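Long-range contact in exopolyphosphatase (PDB 1T6C), which probably hydrolyses the phosphoanhydride bonds of inorganic polyphosphate or guanosine pentaphosphate, as a calcium-binding member of the Ppx/GppA phosphatase family: residues 195-209 / 280-294. Residues are numbered along the deposited sequence; the frame is centred on the assembly and turned at random. Where two conformers were deposited one is given.
Sequences LEKELSKVKKPVDTI and IFLKTLEIFEKDCLI
Two carboxylates grip Lys283 NZ: Glu196 OE1 across the contact at 3.2 Å and Glu286 OE1 one helical turn further on at 3.0 Å. The lysine meets both from above the carboxylate plane, and its positive charge probably eases the repulsion between the two glutamates. This network lies at the border of a contact in the second sheet of this actin-like protein, where helices 185-199 and 274-288 each lead into one of two neighbouring parallel strands, 208-212 and 292-296. The short helical segments 195-199 and 280-288 cross at -57°, and Leu199 fits as a knob among Ile280, Lys283, Thr284 and Ile287, its CD1 3.6 Å from Thr284 OG1. That hydroxyl is bonded to Ile280 O and to Tyr152. A Schellman motif at Glu289 closes helix 274-288, and residues 202-206 pass along Phe288. Lys203 CA sits over one face of the ring, 4.2 Å from its centroid, while Val202 CG2 touches its CE1. With CG1 of Ile209 anti to its own carbonyl carbon (chi1 -65°), CD1 reaches Leu285 CD2, Phe288 CB and Lys290 CG. The parallel strands then join: Ile294 N bonds Ile209 O at 3.0 Å, and a water links Ile209 N, at 2.9 Å, to Cys292 O.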
ATOM      1  N   LEU A 195      11.707 -10.689  12.688  1.00 10.07           N
ATOM      2  CA  LEU A 195      10.594  -9.772  12.815  1.00 10.44           C
ATOM      3  C   LEU A 195      10.444  -9.338  14.276  1.00 11.36           C
ATOM      4  O   LEU A 195      10.148  -8.184  14.528  1.00 12.03           O
ATOM      5  CB  LEU A 195       9.310 -10.392  12.291  1.00  9.98           C
ATOM      6  CG  LEU A 195       9.128 -10.500  10.799  1.00 11.49           C
ATOM      7  CD1 LEU A 195       7.821 -11.178  10.494  1.00 13.65           C
ATOM      8  CD2 LEU A 195       9.204  -9.130  10.136  1.00 10.76           C
ATOM      9  N   GLU A 196      10.749 -10.216  15.231  1.00 13.27           N
ATOM     10  CA  GLU A 196      10.695  -9.859  16.665  1.00 14.84           C
ATOM     11  C   GLU A 196      11.717  -8.745  16.932  1.00 15.39           C
ATOM     12  O   GLU A 196      11.397  -7.771  17.590  1.00 15.73           O
ATOM     13  CB  GLU A 196      11.004 -11.104  17.512  1.00 16.05           C
ATOM     14  CG  GLU A 196      11.075 -10.836  19.009  1.00 23.88           C
ATOM     15  CD  GLU A 196       9.802 -11.190  19.732  1.00 32.70           C
ATOM     16  OE1 GLU A 196       9.242 -12.309  19.518  1.00 39.20           O
ATOM     17  OE2 GLU A 196       9.354 -10.340  20.541  1.00 40.76           O
ATOM     18  N   LYS A 197      12.924  -8.887  16.378  1.00 15.12           N
ATOM     19  CA  LYS A 197      14.022  -7.901  16.532  1.00 16.49           C
ATOM     20  C   LYS A 197      13.602  -6.534  15.995  1.00 17.02           C
ATOM     21  O   LYS A 197      13.787  -5.493  16.668  1.00 17.92           O
ATOM     22  CB  LYS A 197      15.284  -8.365  15.808  1.00 17.48           C
ATOM     23  CG  LYS A 197      16.447  -7.312  15.660  1.00 20.46           C
ATOM     24  CD  LYS A 197      17.608  -7.760  14.699  1.00 24.00           C
ATOM     25  CE  LYS A 197      18.395  -6.525  14.189  0.50 25.07           C
ATOM     26  NZ  LYS A 197      19.777  -6.326  14.704  0.50 25.11           N
ATOM     27  N   GLU A 198      12.983  -6.524  14.824  1.00 15.06           N
ATOM     28  CA  GLU A 198      12.623  -5.261  14.176  1.00 15.30           C
ATOM     29  C   GLU A 198      11.359  -4.654  14.755  1.00 14.50           C
ATOM     30  O   GLU A 198      11.311  -3.438  14.988  1.00 14.62           O
ATOM     31  CB  GLU A 198      12.544  -5.421  12.654  0.65 15.68           C
ATOM     32  CG  GLU A 198      13.880  -5.794  12.018  0.65 16.60           C
ATOM     33  CD  GLU A 198      15.010  -4.793  12.298  0.65 19.00           C
ATOM     34  OE1 GLU A 198      15.306  -3.965  11.418  0.65 17.22           O
ATOM     35  OE2 GLU A 198      15.635  -4.861  13.384  0.65 20.09           O
ATOM     36  N   LEU A 199      10.349  -5.482  15.018  1.00 13.95           N
ATOM     37  CA  LEU A 199       9.049  -4.960  15.442  1.00 14.97           C
ATOM     38  C   LEU A 199       9.043  -4.537  16.891  1.00 15.43           C
ATOM     39  O   LEU A 199       8.258  -3.695  17.276  1.00 16.23           O
ATOM     40  CB  LEU A 199       7.940  -5.989  15.225  0.66 15.30           C
ATOM     41  CG  LEU A 199       7.589  -6.185  13.770  0.66 16.93           C
ATOM     42  CD1 LEU A 199       6.533  -7.285  13.632  0.66 17.71           C
ATOM     43  CD2 LEU A 199       7.132  -4.869  13.156  0.66 18.59           C
ATOM     44  N   SER A 200       9.947  -5.074  17.690  1.00 16.74           N
ATOM     45  CA  SER A 200       9.952  -4.722  19.106  1.00 17.38           C
ATOM     46  C   SER A 200      10.309  -3.241  19.243  1.00 19.15           C
ATOM     47  O   SER A 200       9.916  -2.571  20.209  1.00 21.40           O
ATOM     48  CB  SER A 200      10.919  -5.623  19.872  0.50 17.93           C
ATOM     49  OG  SER A 200      10.386  -6.935  19.919  0.50 18.56           O
ATOM     50  N   LYS A 201      11.019  -2.709  18.265  1.00 19.38           N
ATOM     51  CA  LYS A 201      11.408  -1.304  18.282  1.00 21.06           C
ATOM     52  C   LYS A 201      10.249  -0.330  17.995  1.00 20.65           C
ATOM     53  O   LYS A 201      10.346   0.861  18.334  1.00 21.95           O
ATOM     54  CB  LYS A 201      12.541  -1.078  17.283  1.00 21.52           C
ATOM     55  CG  LYS A 201      13.794  -1.910  17.554  1.00 24.98           C
ATOM     56  CD  LYS A 201      14.816  -1.654  16.423  1.00 30.02           C
ATOM     57  CE  LYS A 201      16.013  -2.611  16.409  1.00 32.69           C
ATOM     58  NZ  LYS A 201      16.643  -2.682  15.022  1.00 34.43           N
ATOM     59  N   VAL A 202       9.177  -0.804  17.354  1.00 18.93           N
ATOM     60  CA  VAL A 202       8.009   0.047  17.089  1.00 19.32           C
ATOM     61  C   VAL A 202       6.848  -0.139  18.041  1.00 19.07           C
ATOM     62  O   VAL A 202       5.857   0.591  17.959  1.00 18.52           O
ATOM     63  CB  VAL A 202       7.504  -0.070  15.631  1.00 20.06           C
ATOM     64  CG1 VAL A 202       8.685   0.083  14.680  1.00 22.49           C
ATOM     65  CG2 VAL A 202       6.771  -1.385  15.378  1.00 21.05           C
ATOM     66  N   LYS A 203       6.965  -1.113  18.936  1.00 18.72           N
ATOM     67  CA  LYS A 203       5.899  -1.433  19.890  1.00 19.04           C
ATOM     68  C   LYS A 203       5.526  -0.197  20.710  1.00 19.17           C
ATOM     69  O   LYS A 203       6.389   0.472  21.252  1.00 18.72           O
ATOM     70  CB  LYS A 203       6.347  -2.553  20.847  0.50 19.43           C
ATOM     71  CG  LYS A 203       5.493  -2.651  22.107  0.50 20.86           C
ATOM     72  CD  LYS A 203       5.801  -3.907  22.891  0.50 22.29           C
ATOM     73  CE  LYS A 203       4.681  -4.236  23.859  0.50 22.75           C
ATOM     74  NZ  LYS A 203       5.078  -5.364  24.734  0.50 23.42           N
ATOM     75  N   LYS A 204       4.229   0.072  20.787  1.00 19.81           N
ATOM     76  CA  LYS A 204       3.647   1.137  21.590  1.00 20.91           C
ATOM     77  C   LYS A 204       2.242   0.645  22.031  1.00 21.27           C
ATOM     78  O   LYS A 204       1.592  -0.158  21.328  1.00 19.10           O
ATOM     79  CB  LYS A 204       3.508   2.436  20.762  1.00 21.64           C
ATOM     80  CG  LYS A 204       4.795   3.100  20.379  1.00 24.59           C
ATOM     81  CD  LYS A 204       4.527   4.398  19.630  1.00 27.35           C
ATOM     82  CE  LYS A 204       5.773   4.993  18.993  1.00 30.03           C
ATOM     83  NZ  LYS A 204       7.102   4.490  19.478  1.00 32.86           N
ATOM     84  N   PRO A 205       1.746   1.099  23.183  1.00 20.99           N
ATOM     85  CA  PRO A 205       0.363   0.795  23.540  1.00 20.99           C
ATOM     86  C   PRO A 205      -0.617   1.452  22.569  1.00 19.59           C
ATOM     87  O   PRO A 205      -0.546   2.653  22.345  1.00 20.24           O
ATOM     88  CB  PRO A 205       0.206   1.411  24.937  1.00 21.17           C
ATOM     89  CG  PRO A 205       1.578   1.635  25.404  1.00 22.01           C
ATOM     90  CD  PRO A 205       2.400   1.926  24.214  1.00 22.27           C
ATOM     91  N   VAL A 206      -1.525   0.664  22.009  1.00 18.95           N
ATOM     92  CA  VAL A 206      -2.564   1.213  21.141  1.00 19.28           C
ATOM     93  C   VAL A 206      -3.912   0.574  21.426  1.00 18.62           C
ATOM     94  O   VAL A 206      -3.981  -0.505  22.014  1.00 18.64           O
ATOM     95  CB  VAL A 206      -2.212   1.020  19.642  1.00 19.79           C
ATOM     96  CG1 VAL A 206      -0.908   1.709  19.349  1.00 21.07           C
ATOM     97  CG2 VAL A 206      -2.160  -0.437  19.304  1.00 20.42           C
ATOM     98  N   ASP A 207      -4.976   1.284  21.065  1.00 17.50           N
ATOM     99  CA  ASP A 207      -6.328   0.780  21.179  1.00 16.80           C
ATOM    100  C   ASP A 207      -6.737   0.006  19.941  1.00 16.45           C
ATOM    101  O   ASP A 207      -7.452  -0.969  20.043  1.00 16.48           O
ATOM    102  CB  ASP A 207      -7.317   1.917  21.368  1.00 17.08           C
ATOM    103  CG  ASP A 207      -7.140   2.605  22.698  1.00 18.45           C
ATOM    104  OD1 ASP A 207      -7.234   1.873  23.710  1.00 19.89           O
ATOM    105  OD2 ASP A 207      -6.825   3.808  22.802  1.00 19.31           O
ATOM    106  N   THR A 208      -6.339   0.485  18.755  1.00 15.84           N
ATOM    107  CA  THR A 208      -6.833  -0.056  17.499  1.00 15.69           C
ATOM    108  C   THR A 208      -5.670  -0.167  16.517  1.00 14.52           C
ATOM    109  O   THR A 208      -4.967   0.800  16.281  1.00 16.01           O
ATOM    110  CB  THR A 208      -7.883   0.878  16.857  1.00 15.99           C
ATOM    111  OG1 THR A 208      -8.945   1.170  17.778  1.00 20.38           O
ATOM    112  CG2 THR A 208      -8.553   0.210  15.617  1.00 17.16           C
ATOM    113  N   ILE A 209      -5.524  -1.345  15.936  1.00 13.72           N
ATOM    114  CA  ILE A 209      -4.633  -1.586  14.809  1.00 12.67           C
ATOM    115  C   ILE A 209      -5.450  -1.729  13.543  1.00 11.49           C
ATOM    116  O   ILE A 209      -6.406  -2.496  13.486  1.00 10.20           O
ATOM    117  CB  ILE A 209      -3.780  -2.842  15.034  1.00 12.95           C
ATOM    118  CG1 ILE A 209      -2.841  -2.613  16.226  1.00 14.49           C
ATOM    119  CG2 ILE A 209      -2.988  -3.149  13.774  1.00 13.05           C
ATOM    120  CD1 ILE A 209      -2.009  -3.822  16.600  1.00 15.00           C
ATOM    121  N   ILE A 280       4.258 -10.789   8.850  1.00  9.32           N
ATOM    122  CA  ILE A 280       4.432  -9.453   9.356  1.00  8.50           C
ATOM    123  C   ILE A 280       3.232  -9.084  10.211  1.00  9.06           C
ATOM    124  O   ILE A 280       3.387  -8.547  11.298  1.00 10.02           O
ATOM    125  CB  ILE A 280       4.609  -8.402   8.208  1.00  9.17           C
ATOM    126  CG1 ILE A 280       5.964  -8.575   7.541  1.00  9.48           C
ATOM    127  CG2 ILE A 280       4.412  -6.967   8.780  1.00 10.76           C
ATOM    128  CD1 ILE A 280       6.116  -7.709   6.298  1.00 10.40           C
ATOM    129  N   PHE A 281       2.036  -9.343   9.721  1.00  9.38           N
ATOM    130  CA  PHE A 281       0.831  -8.980  10.491  1.00  9.67           C
ATOM    131  C   PHE A 281       0.674  -9.850  11.713  1.00  9.84           C
ATOM    132  O   PHE A 281       0.249  -9.347  12.759  1.00 10.10           O
ATOM    133  CB  PHE A 281      -0.403  -9.065   9.613  1.00  9.70           C
ATOM    134  CG  PHE A 281      -0.492  -7.927   8.634  1.00  9.03           C
ATOM    135  CD1 PHE A 281      -0.058  -8.083   7.327  1.00 10.73           C
ATOM    136  CD2 PHE A 281      -0.930  -6.684   9.045  1.00 10.84           C
ATOM    137  CE1 PHE A 281      -0.090  -7.011   6.461  1.00  9.83           C
ATOM    138  CE2 PHE A 281      -0.943  -5.608   8.168  1.00 10.33           C
ATOM    139  CZ  PHE A 281      -0.546  -5.780   6.897  1.00  9.64           C
ATOM    140  N   LEU A 282       1.021 -11.127  11.617  1.00 10.47           N
ATOM    141  CA  LEU A 282       0.866 -12.056  12.763  1.00 10.99           C
ATOM    142  C   LEU A 282       1.808 -11.601  13.883  1.00 11.82           C
ATOM    143  O   LEU A 282       1.391 -11.418  15.048  1.00 12.14           O
ATOM    144  CB  LEU A 282       1.170 -13.489  12.302  1.00 11.88           C
ATOM    145  CG  LEU A 282       0.968 -14.557  13.372  1.00 13.26           C
ATOM    146  CD1 LEU A 282      -0.531 -14.703  13.672  1.00 16.62           C
ATOM    147  CD2 LEU A 282       1.603 -15.849  12.855  1.00 15.66           C
ATOM    148  N   LYS A 283       3.089 -11.408  13.556  1.00 10.85           N
ATOM    149  CA  LYS A 283       4.063 -10.941  14.534  1.00 11.09           C
ATOM    150  C   LYS A 283       3.723  -9.545  15.072  1.00 11.52           C
ATOM    151  O   LYS A 283       3.946  -9.258  16.244  1.00 12.00           O
ATOM    152  CB  LYS A 283       5.512 -11.050  13.997  1.00 12.61           C
ATOM    153  CG  LYS A 283       6.608 -10.670  14.992  1.00 15.83           C
ATOM    154  CD  LYS A 283       6.680 -11.544  16.252  1.00 20.35           C
ATOM    155  CE  LYS A 283       7.157 -12.958  15.969  1.00 21.61           C
ATOM    156  NZ  LYS A 283       7.443 -13.678  17.290  1.00 22.47           N
ATOM    157  N   THR A 284       3.145  -8.684  14.243  1.00 11.00           N
ATOM    158  CA  THR A 284       2.747  -7.353  14.688  1.00 10.53           C
ATOM    159  C   THR A 284       1.720  -7.474  15.825  1.00 10.30           C
ATOM    160  O   THR A 284       1.853  -6.831  16.863  1.00 11.61           O
ATOM    161  CB  THR A 284       2.149  -6.547  13.524  1.00 11.54           C
ATOM    162  OG1 THR A 284       3.207  -6.184  12.611  1.00 12.45           O
ATOM    163  CG2 THR A 284       1.557  -5.245  14.001  1.00 13.55           C
ATOM    164  N   LEU A 285       0.693  -8.279  15.618  1.00 11.06           N
ATOM    165  CA  LEU A 285      -0.321  -8.469  16.663  1.00 10.53           C
ATOM    166  C   LEU A 285       0.293  -9.046  17.955  1.00 12.22           C
ATOM    167  O   LEU A 285      -0.028  -8.576  19.059  1.00 13.05           O
ATOM    168  CB  LEU A 285      -1.466  -9.346  16.182  1.00 11.31           C
ATOM    169  CG  LEU A 285      -2.392  -8.668  15.175  1.00 11.79           C
ATOM    170  CD1 LEU A 285      -3.517  -9.610  14.810  1.00 14.68           C
ATOM    171  CD2 LEU A 285      -2.962  -7.377  15.692  1.00 14.22           C
ATOM    172  N   GLU A 286       1.189 -10.009  17.816  1.00 12.62           N
ATOM    173  CA  GLU A 286       1.859 -10.591  18.998  1.00 12.65           C
ATOM    174  C   GLU A 286       2.660  -9.529  19.760  1.00 13.84           C
ATOM    175  O   GLU A 286       2.562  -9.372  20.994  1.00 14.30           O
ATOM    176  CB  GLU A 286       2.755 -11.759  18.571  1.00 12.82           C
ATOM    177  CG  GLU A 286       3.457 -12.434  19.738  1.00 16.10           C
ATOM    178  CD  GLU A 286       4.459 -13.505  19.363  1.00 21.50           C
ATOM    179  OE1 GLU A 286       4.629 -13.825  18.185  1.00 21.46           O
ATOM    180  OE2 GLU A 286       5.094 -14.036  20.299  1.00 27.50           O
ATOM    181  N   ILE A 287       3.480  -8.790  19.045  1.00 13.24           N
ATOM    182  CA  ILE A 287       4.355  -7.816  19.678  1.00 14.57           C
ATOM    183  C   ILE A 287       3.584  -6.680  20.311  1.00 14.20           C
ATOM    184  O   ILE A 287       3.940  -6.227  21.387  1.00 15.44           O
ATOM    185  CB  ILE A 287       5.366  -7.268  18.653  1.00 16.32           C
ATOM    186  CG1 ILE A 287       6.285  -8.384  18.168  1.00 18.58           C
ATOM    187  CG2 ILE A 287       6.129  -6.058  19.214  1.00 18.60           C
ATOM    188  CD1 ILE A 287       7.299  -8.794  19.119  1.00 24.00           C
ATOM    189  N   PHE A 288       2.541  -6.196  19.644  1.00 14.05           N
ATOM    190  CA  PHE A 288       1.733  -5.114  20.184  1.00 13.99           C
ATOM    191  C   PHE A 288       0.748  -5.597  21.251  1.00 14.70           C
ATOM    192  O   PHE A 288       0.019  -4.806  21.826  1.00 14.85           O
ATOM    193  CB  PHE A 288       0.965  -4.439  19.065  1.00 14.00           C
ATOM    194  CG  PHE A 288       1.755  -3.433  18.315  1.00 16.23           C
ATOM    195  CD1 PHE A 288       2.714  -3.828  17.381  1.00 16.91           C
ATOM    196  CD2 PHE A 288       1.553  -2.084  18.536  1.00 17.01           C
ATOM    197  CE1 PHE A 288       3.457  -2.869  16.652  1.00 16.68           C
ATOM    198  CE2 PHE A 288       2.276  -1.145  17.812  1.00 18.77           C
ATOM    199  CZ  PHE A 288       3.219  -1.544  16.882  1.00 16.73           C
ATOM    200  N   GLU A 289       0.699  -6.905  21.451  1.00 14.36           N
ATOM    201  CA  GLU A 289      -0.194  -7.547  22.412  1.00 15.09           C
ATOM    202  C   GLU A 289      -1.664  -7.226  22.140  1.00 15.48           C
ATOM    203  O   GLU A 289      -2.435  -6.910  23.043  1.00 15.81           O
ATOM    204  CB  GLU A 289       0.251  -7.209  23.833  1.00 15.59           C
ATOM    205  CG  GLU A 289       1.664  -7.662  24.168  1.00 17.61           C
ATOM    206  CD  GLU A 289       2.029  -7.251  25.586  1.00 22.93           C
ATOM    207  OE1 GLU A 289       1.474  -7.858  26.516  1.00 21.93           O
ATOM    208  OE2 GLU A 289       2.836  -6.307  25.764  1.00 26.82           O
ATOM    209  N   LYS A 290      -2.048  -7.286  20.847  1.00 15.05           N
ATOM    210  CA  LYS A 290      -3.415  -7.021  20.434  1.00 14.98           C
ATOM    211  C   LYS A 290      -4.017  -8.252  19.793  1.00 14.91           C
ATOM    212  O   LYS A 290      -3.364  -8.967  19.043  1.00 15.83           O
ATOM    213  CB  LYS A 290      -3.467  -5.819  19.471  0.60 15.36           C
ATOM    214  CG  LYS A 290      -2.896  -4.538  20.067  0.60 16.61           C
ATOM    215  CD  LYS A 290      -3.923  -3.857  21.012  0.60 18.46           C
ATOM    216  CE  LYS A 290      -5.059  -3.209  20.201  0.60 20.60           C
ATOM    217  NZ  LYS A 290      -6.427  -3.735  20.501  0.60 23.68           N
ATOM    218  N   ASP A 291      -5.278  -8.512  20.080  1.00 15.40           N
ATOM    219  CA  ASP A 291      -5.864  -9.747  19.622  1.00 15.75           C
ATOM    220  C   ASP A 291      -6.447  -9.658  18.215  1.00 14.15           C
ATOM    221  O   ASP A 291      -6.836 -10.669  17.664  1.00 13.64           O
ATOM    222  CB  ASP A 291      -6.954 -10.204  20.569  1.00 16.67           C
ATOM    223  CG  ASP A 291      -6.408 -10.710  21.894  1.00 20.77           C
ATOM    224  OD1 ASP A 291      -5.241 -11.189  21.975  1.00 22.62           O
ATOM    225  OD2 ASP A 291      -7.113 -10.644  22.906  1.00 27.15           O
ATOM    226  N   CYS A 292      -6.557  -8.454  17.667  1.00 14.84           N
ATOM    227  CA  CYS A 292      -7.155  -8.308  16.334  1.00 15.05           C
ATOM    228  C   CYS A 292      -6.782  -6.993  15.683  1.00 14.32           C
ATOM    229  O   CYS A 292      -6.293  -6.058  16.333  1.00 14.23           O
ATOM    230  CB  CYS A 292      -8.664  -8.425  16.391  1.00 16.09           C
ATOM    231  SG  CYS A 292      -9.452  -7.018  17.156  1.00 21.78           S
ATOM    232  N   LEU A 293      -7.053  -6.930  14.389  1.00 14.17           N
ATOM    233  CA  LEU A 293      -6.932  -5.718  13.630  1.00 13.26           C
ATOM    234  C   LEU A 293      -8.156  -5.561  12.729  1.00 13.30           C
ATOM    235  O   LEU A 293      -8.907  -6.518  12.520  1.00 14.27           O
ATOM    236  CB  LEU A 293      -5.658  -5.699  12.800  1.00 13.26           C
ATOM    237  CG  LEU A 293      -5.447  -6.813  11.772  1.00 11.46           C
ATOM    238  CD1 LEU A 293      -6.296  -6.638  10.502  1.00 11.60           C
ATOM    239  CD2 LEU A 293      -3.946  -6.895  11.408  1.00 14.70           C
ATOM    240  N   ILE A 294      -8.342  -4.355  12.231  1.00 12.51           N
ATOM    241  CA  ILE A 294      -9.382  -4.009  11.274  1.00 12.88           C
ATOM    242  C   ILE A 294      -8.724  -3.805   9.913  1.00 12.08           C
ATOM    243  O   ILE A 294      -7.672  -3.200   9.833  1.00 11.87           O
ATOM    244  CB  ILE A 294     -10.132  -2.694  11.717  1.00 14.53           C
ATOM    245  CG1 ILE A 294     -10.602  -2.804  13.165  1.00 19.87           C
ATOM    246  CG2 ILE A 294     -11.340  -2.412  10.809  1.00 17.58           C
ATOM    247  CD1 ILE A 294     -11.198  -1.515  13.727  1.00 22.78           C
TER
HETATM  248  O   HOH W   1       6.541 -11.700  21.721  1.00 47.15           O
HETATM  249  O   HOH W   2       5.609  -7.402  23.135  1.00 28.05           O
HETATM  250  O   HOH W   3      -0.335  -2.192  21.857  1.00 29.99           O
HETATM  251  O   HOH W   4      -7.143  -3.524  16.950  1.00 22.47           O